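Local coordinates for beta subunit of photoactivated adenylyl cyclase (Beggiatoa sp. PS, PDB 5M2A), which is a blue-light-activated adenylyl cyclase that senses light through a flavin-binding BLUF domain and makes cyclic AMP from ATP, at residues C187-S192 with I226-Q231; A217-S222 with A305-I310; T168-V173 with Q347-D352; G259-S264 with T270-A275. All blocks are in the same frame, centred on the assembly; numbering follows the deposited sequence.

How the interactions relate
All four contacts belong to the cyclase half of the protein. Interactions 1 and 2 are partly buried, both use helix 215-235 and touch each other, with Ile191 packing on Thr221. The first is a two-pronged salt bridge beside a buried isoleucine. The second is mainly apolar, a tryptophan face laid on an isoleucine, with an arginine chain at the ring edge. Interaction 3 lies at the surface, where the C-terminal helix meets the end of helix 164-170 through leucines and one ion pair. Interaction 4 is buried; main-chain bonds and methionine packing hold a hairpin that also meets the second subunit. Interactions 2 and 4 reach the same sheet, with centres about 28 Å apart. The charged pairs lie toward the outside.

Interaction 1: residues C187-S192 with I226-Q231; sequences CTRIIS and ISELKQ
An end-on, two-pronged salt bridge between Arg189 and Glu228 ties helix 173-193 to helix 215-235 in the class III cyclase domain. Arg189 NH1 donates to Glu228 OE2 at 3.0 Å, and Arg189 NH2 donates to Glu228 OE1 at 2.8 Å. Both bonds are nearly straight. The two flat groups are close to coplanar, their planes 19° apart. OE1 is met at its syn lone pair; OE2 is also met on the syn side, slightly out of the carboxylate plane. The paired bonds fix the rotation of both groups. CG of Arg189 stands anti to the backbone N (chi1 173°), and a bend at chi3 turns the guanidinium edge to the carboxylate. Ile190 and Glu228 reach toward each other from their two helices. Ile190 CD1 lies 3.5 Å from Glu228 CD and 3.8 Å from Glu228 CG, so the acid has an apolar neighbour as well as a charged one. A glutamine in place of Glu228 would probably leave the Arg189 charge without its mate and keep only part of the two-bond grip. The salt bridge lies toward the outer edge of the helix pair. Deeper in, Ile190 packs on Asp224 and Ile225 of helix 215-235, while Ile191 reaches Val198 of strand 197-202 and Val206 and Ala208 of strand 205-211.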
loop_
_atom_site.group_PDB
_atom_site.type_symbol
_atom_site.label_atom_id
_atom_site.label_comp_id
_atom_site.label_asym_id
_atom_site.label_seq_id
_atom_site.Cartn_x
_atom_site.Cartn_y
_atom_site.Cartn_z
ATOM N N CYS A 187 -6.129 -15.594 3.259
ATOM C CA CYS A 187 -6.191 -15.277 1.836
ATOM C C CYS A 187 -4.811 -14.988 1.282
ATOM O O CYS A 187 -4.421 -15.528 0.242
ATOM C CB CYS A 187 -7.120 -14.096 1.593
ATOM S SG CYS A 187 -8.881 -14.442 1.918
ATOM N N THR A 188 -4.048 -14.143 1.970
ATOM C CA THR A 188 -2.734 -13.760 1.461
ATOM C C THR A 188 -1.802 -14.962 1.342
ATOM O O THR A 188 -1.067 -15.107 0.349
ATOM C CB THR A 188 -2.125 -12.702 2.380
ATOM O OG1 THR A 188 -2.973 -11.562 2.391
ATOM C CG2 THR A 188 -0.741 -12.284 1.876
ATOM N N ARG A 189 -1.785 -15.823 2.361
ATOM C CA ARG A 189 -0.911 -16.989 2.313
ATOM C C ARG A 189 -1.221 -17.858 1.103
ATOM O O ARG A 189 -0.315 -18.277 0.371
ATOM C CB ARG A 189 -1.029 -17.802 3.609
ATOM C CG ARG A 189 -0.281 -19.125 3.560
ATOM C CD ARG A 189 -0.281 -19.848 4.903
ATOM N NE ARG A 189 -1.558 -19.735 5.600
ATOM C CZ ARG A 189 -2.597 -20.545 5.404
ATOM N NH1 ARG A 189 -2.527 -21.536 4.509
ATOM N NH2 ARG A 189 -3.715 -20.357 6.099
ATOM N N ILE A 190 -2.502 -18.117 0.864
ATOM C CA ILE A 190 -2.887 -19.063 -0.172
ATOM C C ILE A 190 -2.699 -18.449 -1.552
ATOM O O ILE A 190 -2.161 -19.097 -2.450
ATOM C CB ILE A 190 -4.328 -19.544 0.057
ATOM C CG1 ILE A 190 -4.372 -20.367 1.359
ATOM C CG2 ILE A 190 -4.828 -20.377 -1.125
ATOM C CD1 ILE A 190 -5.777 -20.773 1.799
ATOM N N ILE A 191 -3.145 -17.200 -1.736
ATOM C CA ILE A 191 -2.914 -16.491 -3.000
ATOM C C ILE A 191 -1.433 -16.540 -3.353
ATOM O O ILE A 191 -1.049 -16.842 -4.489
ATOM C CB ILE A 191 -3.409 -15.037 -2.892
ATOM C CG1 ILE A 191 -4.938 -14.997 -2.805
ATOM C CG2 ILE A 191 -2.873 -14.184 -4.083
ATOM C CD1 ILE A 191 -5.508 -13.642 -2.386
ATOM N N SER A 192 -0.573 -16.226 -2.376
ATOM C CA SER A 192 0.863 -16.147 -2.635
ATOM C C SER A 192 1.469 -17.526 -2.874
ATOM O O SER A 192 2.426 -17.666 -3.648
ATOM C CB SER A 192 1.561 -15.449 -1.462
ATOM O OG SER A 192 1.003 -14.157 -1.255
ATOM N N ILE A 226 -11.956 -21.126 0.610
ATOM C CA ILE A 226 -13.244 -21.601 1.109
ATOM C C ILE A 226 -13.048 -22.797 2.028
ATOM O O ILE A 226 -13.652 -22.881 3.108
ATOM C CB ILE A 226 -14.150 -21.945 -0.082
ATOM C CG1 ILE A 226 -14.500 -20.678 -0.871
ATOM C CG2 ILE A 226 -15.391 -22.748 0.361
ATOM C CD1 ILE A 226 -15.028 -20.984 -2.273
ATOM N N SER A 227 -12.190 -23.728 1.618
ATOM C CA SER A 227 -11.968 -24.941 2.396
ATOM C C SER A 227 -11.352 -24.619 3.748
ATOM O O SER A 227 -11.750 -25.182 4.773
ATOM C CB SER A 227 -11.078 -25.908 1.613
ATOM O OG SER A 227 -10.733 -27.031 2.412
ATOM N N GLU A 228 -10.375 -23.706 3.773
ATOM C CA GLU A 228 -9.731 -23.382 5.037
ATOM C C GLU A 228 -10.694 -22.676 5.978
ATOM O O GLU A 228 -10.653 -22.899 7.195
ATOM C CB GLU A 228 -8.490 -22.527 4.799
ATOM C CG GLU A 228 -7.332 -23.320 4.197
ATOM C CD GLU A 228 -5.969 -22.812 4.664
ATOM O OE1 GLU A 228 -5.930 -21.952 5.571
ATOM O OE2 GLU A 228 -4.934 -23.268 4.127
ATOM N N LEU A 229 -11.561 -21.817 5.442
ATOM C CA LEU A 229 -12.559 -21.183 6.301
ATOM C C LEU A 229 -13.527 -22.207 6.874
ATOM O O LEU A 229 -13.923 -22.113 8.044
ATOM C CB LEU A 229 -13.326 -20.114 5.530
ATOM C CG LEU A 229 -12.526 -18.927 5.006
ATOM C CD1 LEU A 229 -13.485 -17.839 4.538
ATOM C CD2 LEU A 229 -11.534 -18.379 6.016
ATOM N N LYS A 230 -13.960 -23.166 6.054
ATOM C CA LYS A 230 -14.846 -24.212 6.558
ATOM C C LYS A 230 -14.168 -25.004 7.669
ATOM O O LYS A 230 -14.781 -25.299 8.699
ATOM C CB LYS A 230 -15.274 -25.138 5.416
ATOM C CG LYS A 230 -16.309 -26.184 5.823
ATOM C CD LYS A 230 -16.664 -27.069 4.639
ATOM C CE LYS A 230 -17.577 -28.209 5.046
ATOM N NZ LYS A 230 -17.882 -29.073 3.871
ATOM N N GLN A 231 -12.889 -25.350 7.481
ATOM C CA GLN A 231 -12.144 -26.007 8.559
ATOM C C GLN A 231 -12.114 -25.144 9.815
ATOM O O GLN A 231 -12.330 -25.638 10.927
ATOM C CB GLN A 231 -10.717 -26.325 8.108
ATOM C CG GLN A 231 -10.620 -27.440 7.091
ATOM C CD GLN A 231 -9.181 -27.780 6.743
ATOM O OE1 GLN A 231 -8.327 -27.901 7.624
ATOM N NE2 GLN A 231 -8.906 -27.927 5.452
#

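Interaction 2: residues A217-S222 with A305-I310; sequences AAIRTS and AQWTFI
The backbones of Ile219 and Trp307 stay well apart, with their CA atoms 9.4 Å from each other, and side chains bridge the space between helix 215-235 and the loop that leads into strand 309-315. Both elements belong to the class III cyclase fold, in which the helix packs on the central sheet. The loop bends in an inverse gamma turn centred on Gln306, closed by a weak bond from Trp307 N to Ala305 O. The turn puts Ala305 and Trp307, its two end residues, toward the helix.

The main contact is a CH-pi interaction. Ile219 CG2 sits over one face of the Trp307 indole, 3.6 Å from the centroid of the six-membered ring and 12° off its normal. Ile219 is modelled in two conformers, and these values hold for one of them. With CG2 anti to the backbone N, it is this methyl that reaches the ring; Ile219 also packs on Leu251, Leu293 and Phe295 of the sheet. Arg220 meets the same ring at its edge, with CG 3.8 Å from Trp307 CH2. Its chain is extended from CG to NE and runs on past the ring to the loop. There Arg220 NH2 lies 3.8 Å from Ala305 CB. The guanidinium is oblique to the indole, at 48°, so it does not stack on it. On the loop itself, Trp307 CB lies over one face of the Phe309 ring, toward its rim. The polar edge of the indole is held too: Trp307 NE1 is hydrogen-bonded to Asp216 OD1, which also accepts from Ala305 N.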
loop_
_atom_site.group_PDB
_atom_site.type_symbol
_atom_site.label_atom_id
_atom_site.label_comp_id
_atom_site.label_asym_id
_atom_site.label_seq_id
_atom_site.Cartn_x
_atom_site.Cartn_y
_atom_site.Cartn_z
ATOM N N ALA A 217 -4.719 -22.187 -11.073
ATOM C CA ALA A 217 -4.249 -21.742 -9.761
ATOM C C ALA A 217 -5.232 -20.774 -9.111
ATOM O O ALA A 217 -5.415 -20.791 -7.884
ATOM C CB ALA A 217 -2.872 -21.085 -9.877
ATOM N N ALA A 218 -5.858 -19.911 -9.914
ATOM C CA ALA A 218 -6.851 -18.970 -9.395
ATOM C C ALA A 218 -8.080 -19.690 -8.839
ATOM O O ALA A 218 -8.621 -19.303 -7.790
ATOM C CB ALA A 218 -7.253 -17.999 -10.504
ATOM N N ILE A 219 -8.552 -20.721 -9.535
ATOM C CA ILE A 219 -9.690 -21.495 -9.042
ATOM C C ILE A 219 -9.300 -22.253 -7.777
ATOM O O ILE A 219 -10.032 -22.261 -6.784
ATOM C CB ILE A 219 -10.193 -22.455 -10.136
ATOM C CG1 ILE A 219 -10.599 -21.671 -11.386
ATOM C CG2 ILE A 219 -11.334 -23.333 -9.612
ATOM C CD1 ILE A 219 -11.774 -20.772 -11.168
ATOM N N ARG A 220 -8.137 -22.913 -7.811
ATOM C CA ARG A 220 -7.661 -23.667 -6.647
ATOM C C ARG A 220 -7.444 -22.758 -5.443
ATOM O O ARG A 220 -7.756 -23.133 -4.302
ATOM C CB ARG A 220 -6.364 -24.404 -7.003
ATOM C CG ARG A 220 -6.568 -25.481 -8.023
ATOM C CD ARG A 220 -5.260 -26.113 -8.494
ATOM N NE ARG A 220 -5.574 -27.208 -9.410
ATOM C CZ ARG A 220 -4.849 -27.513 -10.481
ATOM N NH1 ARG A 220 -3.775 -26.799 -10.768
ATOM N NH2 ARG A 220 -5.199 -28.523 -11.268
ATOM N N THR A 221 -6.860 -21.583 -5.668
ATOM C CA THR A 221 -6.766 -20.585 -4.612
ATOM C C THR A 221 -8.121 -20.350 -3.963
ATOM O O THR A 221 -8.263 -20.403 -2.734
ATOM C CB THR A 221 -6.238 -19.279 -5.199
ATOM O OG1 THR A 221 -4.859 -19.436 -5.549
ATOM C CG2 THR A 221 -6.383 -18.155 -4.188
ATOM N N SER A 222 -9.125 -20.065 -4.788
ATOM C CA SER A 222 -10.456 -19.748 -4.281
ATOM C C SER A 222 -11.034 -20.908 -3.482
ATOM O O SER A 222 -11.618 -20.714 -2.407
ATOM C CB SER A 222 -11.367 -19.391 -5.458
ATOM O OG SER A 222 -10.791 -18.322 -6.198
ATOM N N ALA A 305 -7.472 -27.585 -16.374
ATOM C CA ALA A 305 -7.861 -28.755 -15.606
ATOM C C ALA A 305 -9.297 -29.151 -15.931
ATOM O O ALA A 305 -10.073 -28.375 -16.498
ATOM C CB ALA A 305 -7.706 -28.496 -14.105
ATOM N N GLN A 306 -9.648 -30.378 -15.552
ATOM C CA GLN A 306 -10.966 -30.940 -15.855
ATOM C C GLN A 306 -11.993 -30.517 -14.803
ATOM O O GLN A 306 -12.605 -31.332 -14.115
ATOM C CB GLN A 306 -10.880 -32.460 -15.961
ATOM C CG GLN A 306 -9.969 -32.962 -17.069
ATOM C CD GLN A 306 -10.523 -32.691 -18.455
ATOM O OE1 GLN A 306 -11.705 -32.921 -18.723
ATOM N NE2 GLN A 306 -9.669 -32.198 -19.346
ATOM N N TRP A 307 -12.177 -29.207 -14.681
ATOM C CA TRP A 307 -13.236 -28.709 -13.820
ATOM C C TRP A 307 -14.595 -29.071 -14.408
ATOM O O TRP A 307 -14.757 -29.183 -15.626
ATOM C CB TRP A 307 -13.146 -27.191 -13.661
ATOM C CG TRP A 307 -11.829 -26.721 -13.147
ATOM C CD1 TRP A 307 -10.839 -26.117 -13.861
ATOM C CD2 TRP A 307 -11.355 -26.818 -11.801
ATOM N NE1 TRP A 307 -9.779 -25.823 -13.040
ATOM C CE2 TRP A 307 -10.068 -26.246 -11.769
ATOM C CE3 TRP A 307 -11.898 -27.326 -10.617
ATOM C CZ2 TRP A 307 -9.307 -26.179 -10.604
ATOM C CZ3 TRP A 307 -11.147 -27.261 -9.457
ATOM C CH2 TRP A 307 -9.867 -26.685 -9.454
ATOM N N THR A 308 -15.579 -29.253 -13.531
ATOM C CA THR A 308 -16.976 -29.349 -13.956
ATOM C C THR A 308 -17.542 -27.934 -13.937
ATOM O O THR A 308 -18.017 -27.441 -12.913
ATOM C CB THR A 308 -17.763 -30.285 -13.048
ATOM O OG1 THR A 308 -17.193 -31.597 -13.112
ATOM C CG2 THR A 308 -19.222 -30.345 -13.485
ATOM N N PHE A 309 -17.475 -27.266 -15.083
ATOM C CA PHE A 309 -17.948 -25.895 -15.170
ATOM C C PHE A 309 -19.469 -25.878 -15.240
ATOM O O PHE A 309 -20.093 -26.719 -15.899
ATOM C CB PHE A 309 -17.354 -25.188 -16.389
ATOM C CG PHE A 309 -15.876 -24.904 -16.274
ATOM C CD1 PHE A 309 -15.407 -23.925 -15.423
ATOM C CD2 PHE A 309 -14.961 -25.605 -17.061
ATOM C CE1 PHE A 309 -14.038 -23.657 -15.333
ATOM C CE2 PHE A 309 -13.600 -25.342 -16.981
ATOM C CZ PHE A 309 -13.139 -24.366 -16.111
ATOM N N ILE A 310 -20.061 -24.918 -14.544
ATOM C CA ILE A 310 -21.506 -24.775 -14.445
ATOM C C ILE A 310 -21.865 -23.375 -14.912
ATOM O O ILE A 310 -21.317 -22.387 -14.405
ATOM C CB ILE A 310 -21.997 -25.025 -13.007
ATOM C CG1 ILE A 310 -21.799 -26.499 -12.636
ATOM C CG2 ILE A 310 -23.458 -24.612 -12.869
ATOM C CD1 ILE A 310 -22.157 -26.838 -11.208
#

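Interaction 3: residues T168-V173 with Q347-D352; sequences TEKLPV and QTLEND
Lys170 and Leu349 pack closely near the ends of helix 164-170 and helix 338-349. Lys170 CB lies 3.6 Å from Leu349 CB and equally near Leu349 CD1. The other branch of Leu349 meets Leu171: CD2 of Leu171 is 3.7 Å from CD2 of Leu349, and the two side chains cross at about a right angle. Leu244 adds to this apolar patch from the Leu349 side, and Pro241 and Val176 from the Leu171 side.

The outer part is polar and looser. Bends in the Lys170 chain at chi2 and chi4 (-43° and 91°) carry NZ across to Glu350. There Lys170 NZ forms a short salt bridge of 2.6 Å with Glu350 OE2. One oxygen is gripped, from well above the carboxylate plane. Arg346 forms a salt bridge with Glu169 and only a long, weak ion pair with Glu350.

Leu171 leaves helical geometry, and Pro172 takes the N-cap position of helix 173-193. This is helix-end packing on the short link between helix 164-170 and helix 173-193 of the class III cyclase domain, with the end of the chain's last helix against it.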
loop_
_atom_site.group_PDB
_atom_site.type_symbol
_atom_site.label_atom_id
_atom_site.label_comp_id
_atom_site.label_asym_id
_atom_site.label_seq_id
_atom_site.Cartn_x
_atom_site.Cartn_y
_atom_site.Cartn_z
ATOM N N THR A 168 -19.777 -6.397 11.833
ATOM C CA THR A 168 -19.316 -5.107 12.346
ATOM C C THR A 168 -20.365 -4.444 13.220
ATOM O O THR A 168 -20.017 -3.699 14.144
ATOM C CB THR A 168 -18.932 -4.168 11.200
ATOM O OG1 THR A 168 -20.036 -4.017 10.298
ATOM C CG2 THR A 168 -17.738 -4.712 10.461
ATOM N N GLU A 169 -21.645 -4.699 12.952
ATOM C CA GLU A 169 -22.698 -4.112 13.772
ATOM C C GLU A 169 -22.774 -4.746 15.154
ATOM O O GLU A 169 -23.080 -4.056 16.132
ATOM C CB GLU A 169 -24.052 -4.241 13.071
ATOM C CG GLU A 169 -25.202 -3.626 13.858
ATOM C CD GLU A 169 -26.546 -3.794 13.179
ATOM O OE1 GLU A 169 -26.701 -4.734 12.372
ATOM O OE2 GLU A 169 -27.453 -2.981 13.453
ATOM N N LYS A 170 -22.505 -6.046 15.263
ATOM C CA LYS A 170 -22.721 -6.764 16.511
ATOM C C LYS A 170 -21.445 -7.066 17.291
ATOM O O LYS A 170 -21.533 -7.361 18.488
ATOM C CB LYS A 170 -23.458 -8.081 16.232
ATOM C CG LYS A 170 -24.841 -7.909 15.604
ATOM C CD LYS A 170 -25.611 -6.790 16.281
ATOM C CE LYS A 170 -27.098 -6.852 15.973
ATOM N NZ LYS A 170 -27.844 -7.669 16.978
ATOM N N LEU A 171 -20.274 -7.009 16.663
ATOM C CA LEU A 171 -19.092 -7.415 17.415
ATOM C C LEU A 171 -18.317 -6.201 17.916
ATOM O O LEU A 171 -18.342 -5.143 17.285
ATOM C CB LEU A 171 -18.171 -8.261 16.534
ATOM C CG LEU A 171 -18.663 -9.666 16.200
ATOM C CD1 LEU A 171 -17.718 -10.282 15.190
ATOM C CD2 LEU A 171 -18.746 -10.502 17.472
ATOM N N PRO A 172 -17.631 -6.302 19.053
ATOM C CA PRO A 172 -16.737 -5.214 19.466
ATOM C C PRO A 172 -15.576 -5.083 18.492
ATOM O O PRO A 172 -15.160 -6.045 17.848
ATOM C CB PRO A 172 -16.253 -5.639 20.854
ATOM C CG PRO A 172 -16.506 -7.120 20.921
ATOM C CD PRO A 172 -17.710 -7.374 20.062
ATOM N N VAL A 173 -15.045 -3.858 18.414
ATOM C CA VAL A 173 -14.040 -3.551 17.395
ATOM C C VAL A 173 -12.858 -4.501 17.488
ATOM O O VAL A 173 -12.364 -4.996 16.466
ATOM C CB VAL A 173 -13.606 -2.069 17.485
ATOM C CG1 VAL A 173 -13.356 -1.656 18.914
ATOM C CG2 VAL A 173 -12.360 -1.830 16.634
ATOM N N GLN A 347 -28.560 -14.060 14.405
ATOM C CA GLN A 347 -29.155 -14.660 15.594
ATOM C C GLN A 347 -28.086 -15.160 16.563
ATOM O O GLN A 347 -28.265 -15.086 17.784
ATOM C CB GLN A 347 -30.106 -15.788 15.194
ATOM C CG GLN A 347 -31.399 -15.288 14.571
ATOM C CD GLN A 347 -32.369 -16.408 14.242
ATOM O OE1 GLN A 347 -31.970 -17.477 13.781
ATOM N NE2 GLN A 347 -33.651 -16.167 14.481
ATOM N N THR A 348 -26.971 -15.679 16.043
ATOM C CA THR A 348 -25.871 -16.077 16.918
ATOM C C THR A 348 -25.338 -14.880 17.700
ATOM O O THR A 348 -25.020 -14.990 18.891
ATOM C CB THR A 348 -24.751 -16.725 16.102
ATOM O OG1 THR A 348 -25.240 -17.923 15.485
ATOM C CG2 THR A 348 -23.565 -17.073 16.990
ATOM N N LEU A 349 -25.248 -13.723 17.044
ATOM C CA LEU A 349 -24.718 -12.518 17.670
ATOM C C LEU A 349 -25.760 -11.746 18.466
ATOM O O LEU A 349 -25.398 -10.785 19.148
ATOM C CB LEU A 349 -24.111 -11.603 16.606
ATOM C CG LEU A 349 -22.902 -12.176 15.862
ATOM C CD1 LEU A 349 -22.454 -11.228 14.763
ATOM C CD2 LEU A 349 -21.776 -12.443 16.841
ATOM N N GLU A 350 -27.034 -12.132 18.385
ATOM C CA GLU A 350 -28.063 -11.524 19.220
ATOM C C GLU A 350 -27.898 -11.974 20.667
ATOM O O GLU A 350 -27.834 -13.173 20.953
ATOM C CB GLU A 350 -29.460 -11.901 18.717
ATOM C CG GLU A 350 -29.901 -11.217 17.437
ATOM C CD GLU A 350 -30.094 -9.723 17.599
ATOM O OE1 GLU A 350 -30.309 -9.262 18.743
ATOM O OE2 GLU A 350 -30.028 -9.001 16.580
ATOM N N ASN A 351 -27.837 -11.010 21.582
ATOM C CA ASN A 351 -27.763 -11.306 23.007
ATOM C C ASN A 351 -29.114 -11.228 23.705
ATOM O O ASN A 351 -29.227 -11.674 24.851
ATOM C CB ASN A 351 -26.779 -10.354 23.698
ATOM C CG ASN A 351 -25.347 -10.576 23.248
ATOM O OD1 ASN A 351 -24.936 -11.708 22.989
ATOM N ND2 ASN A 351 -24.583 -9.493 23.148
ATOM N N ASP A 352 -30.132 -10.689 23.044
ATOM C CA ASP A 352 -31.448 -10.534 23.651
ATOM C C ASP A 352 -32.360 -11.708 23.302
ATOM O O ASP A 352 -33.215 -12.098 24.098
ATOM C CB ASP A 352 -32.082 -9.214 23.204
ATOM C CG ASP A 352 -31.222 -8.011 23.548
ATOM O OD1 ASP A 352 -30.536 -8.051 24.590
ATOM O OD2 ASP A 352 -31.226 -7.029 22.777
#

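Interaction 4: residues G259-S264 with T270-A275; sequences GNMGSS and TLLGDA
Gly259 and Thr270 pair through their main chains in a beta hairpin formed by strands 260-261 and 266-272. They are an antiparallel hydrogen-bonded pair. Thr270 N donates to Gly259 O at 3.0 Å. The return bond from Gly259 N to Thr270 O is weak, at 3.4 Å. The backbone angles of Gly259 would press a CB against the carbonyl O of Glu258, so the corner of the chain here suits glycine. Beyond this pair, Met261 bonds through its backbone to Asp268, and Leu272 likewise to Ile257.

The van der Waals contacts come from Met261, of which one of two modelled conformers is described. In that conformer its thioether reaches Leu272 tip to tip, with SD 3.4 Å from Leu272 CG. A bend at chi3 (-98°) turns the methyl toward Thr270, where Met261 CE lies 3.7 Å from Thr270 CB. An alanine in place of Leu272 would probably open a gap beside Met261 SD and leave the thioether less firmly placed.

Contacts with the second subunit form the third group. Thr270 and Leu272 pack on Gly203 of the second subunit, and Met261 packs on its Asn181. Asn181 OD1 of that subunit also accepts from Gly262 N, while Asn260 OD1 bonds to Tyr129 OH of the same subunit. A hairpin set against the partner in this way is consistent with the class III cyclase dimer, whose active sites form between two catalytic domains.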
loop_
_atom_site.group_PDB
_atom_site.type_symbol
_atom_site.label_atom_id
_atom_site.label_comp_id
_atom_site.label_asym_id
_atom_site.label_seq_id
_atom_site.Cartn_x
_atom_site.Cartn_y
_atom_site.Cartn_z
ATOM N N GLY A 259 0.563 -0.366 -13.284
ATOM C CA GLY A 259 1.659 0.567 -13.134
ATOM C C GLY A 259 1.371 1.636 -12.096
ATOM O O GLY A 259 0.400 1.571 -11.347
ATOM N N ASN A 260 2.264 2.616 -12.074
ATOM C CA ASN A 260 2.186 3.720 -11.133
ATOM C C ASN A 260 1.125 4.710 -11.581
ATOM O O ASN A 260 1.095 5.105 -12.748
ATOM C CB ASN A 260 3.541 4.421 -11.050
ATOM C CG ASN A 260 4.646 3.481 -10.641
ATOM O OD1 ASN A 260 4.462 2.665 -9.741
ATOM N ND2 ASN A 260 5.802 3.586 -11.302
ATOM N N MET A 261 0.268 5.123 -10.655
ATOM C CA MET A 261 -0.745 6.116 -10.964
ATOM C C MET A 261 -0.928 7.051 -9.780
ATOM O O MET A 261 -0.771 6.662 -8.620
ATOM C CB MET A 261 -2.071 5.455 -11.350
ATOM C CG MET A 261 -2.104 5.022 -12.805
ATOM S SD MET A 261 -3.264 3.686 -13.108
ATOM C CE MET A 261 -2.193 2.248 -13.078
ATOM N N GLY A 262 -1.235 8.305 -10.104
ATOM C CA GLY A 262 -1.452 9.329 -9.107
ATOM C C GLY A 262 -0.732 10.622 -9.394
ATOM O O GLY A 262 -0.688 11.101 -10.536
ATOM N N SER A 263 -0.162 11.200 -8.343
ATOM C CA SER A 263 0.551 12.460 -8.436
ATOM C C SER A 263 1.550 12.528 -7.289
ATOM O O SER A 263 1.666 11.600 -6.485
ATOM C CB SER A 263 -0.419 13.643 -8.386
ATOM O OG SER A 263 -1.115 13.645 -7.151
ATOM N N SER A 264 2.254 13.658 -7.204
ATOM C CA SER A 264 3.208 13.861 -6.119
ATOM C C SER A 264 2.552 13.726 -4.749
ATOM O O SER A 264 3.195 13.274 -3.795
ATOM C CB SER A 264 3.863 15.233 -6.256
ATOM O OG SER A 264 2.876 16.249 -6.313
ATOM N N THR A 270 -1.576 0.586 -9.264
ATOM C CA THR A 270 -2.984 0.381 -9.504
ATOM C C THR A 270 -3.184 -0.537 -10.711
ATOM O O THR A 270 -2.267 -0.785 -11.468
ATOM C CB THR A 270 -3.673 1.753 -9.689
ATOM O OG1 THR A 270 -3.095 2.707 -8.792
ATOM C CG2 THR A 270 -5.210 1.733 -9.461
ATOM N N LEU A 271 -4.394 -1.048 -10.834
ATOM C CA LEU A 271 -4.801 -1.872 -11.934
ATOM C C LEU A 271 -6.054 -1.225 -12.421
ATOM O O LEU A 271 -6.946 -1.005 -11.677
ATOM C CB LEU A 271 -5.053 -3.316 -11.530
ATOM C CG LEU A 271 -3.890 -4.138 -11.013
ATOM C CD1 LEU A 271 -4.422 -5.365 -10.328
ATOM C CD2 LEU A 271 -2.916 -4.497 -12.092
ATOM N N LEU A 272 -6.071 -0.913 -13.692
ATOM C CA LEU A 272 -7.170 -0.207 -14.337
ATOM C C LEU A 272 -7.746 -1.092 -15.421
ATOM O O LEU A 272 -7.007 -1.549 -16.298
ATOM C CB LEU A 272 -6.721 1.093 -14.997
ATOM C CG LEU A 272 -6.163 2.306 -14.268
ATOM C CD1 LEU A 272 -5.868 3.379 -15.306
ATOM C CD2 LEU A 272 -7.117 2.823 -13.213
ATOM N N GLY A 273 -9.054 -1.287 -15.395
ATOM C CA GLY A 273 -9.713 -1.961 -16.496
ATOM C C GLY A 273 -11.029 -2.551 -16.056
ATOM O O GLY A 273 -11.300 -2.709 -14.868
ATOM N N ASP A 274 -11.839 -2.890 -17.063
ATOM C CA ASP A 274 -13.168 -3.448 -16.823
ATOM C C ASP A 274 -13.115 -4.660 -15.911
ATOM O O ASP A 274 -14.014 -4.872 -15.094
ATOM C CB ASP A 274 -13.815 -3.833 -18.152
ATOM C CG ASP A 274 -14.807 -2.809 -18.626
ATOM O OD1 ASP A 274 -15.441 -2.170 -17.763
ATOM O OD2 ASP A 274 -14.951 -2.646 -19.856
ATOM N N ALA A 275 -12.065 -5.472 -16.041
ATOM C CA ALA A 275 -11.988 -6.710 -15.276
ATOM C C ALA A 275 -12.030 -6.454 -13.777
ATOM O O ALA A 275 -12.533 -7.294 -13.022
ATOM C CB ALA A 275 -10.723 -7.474 -15.658
#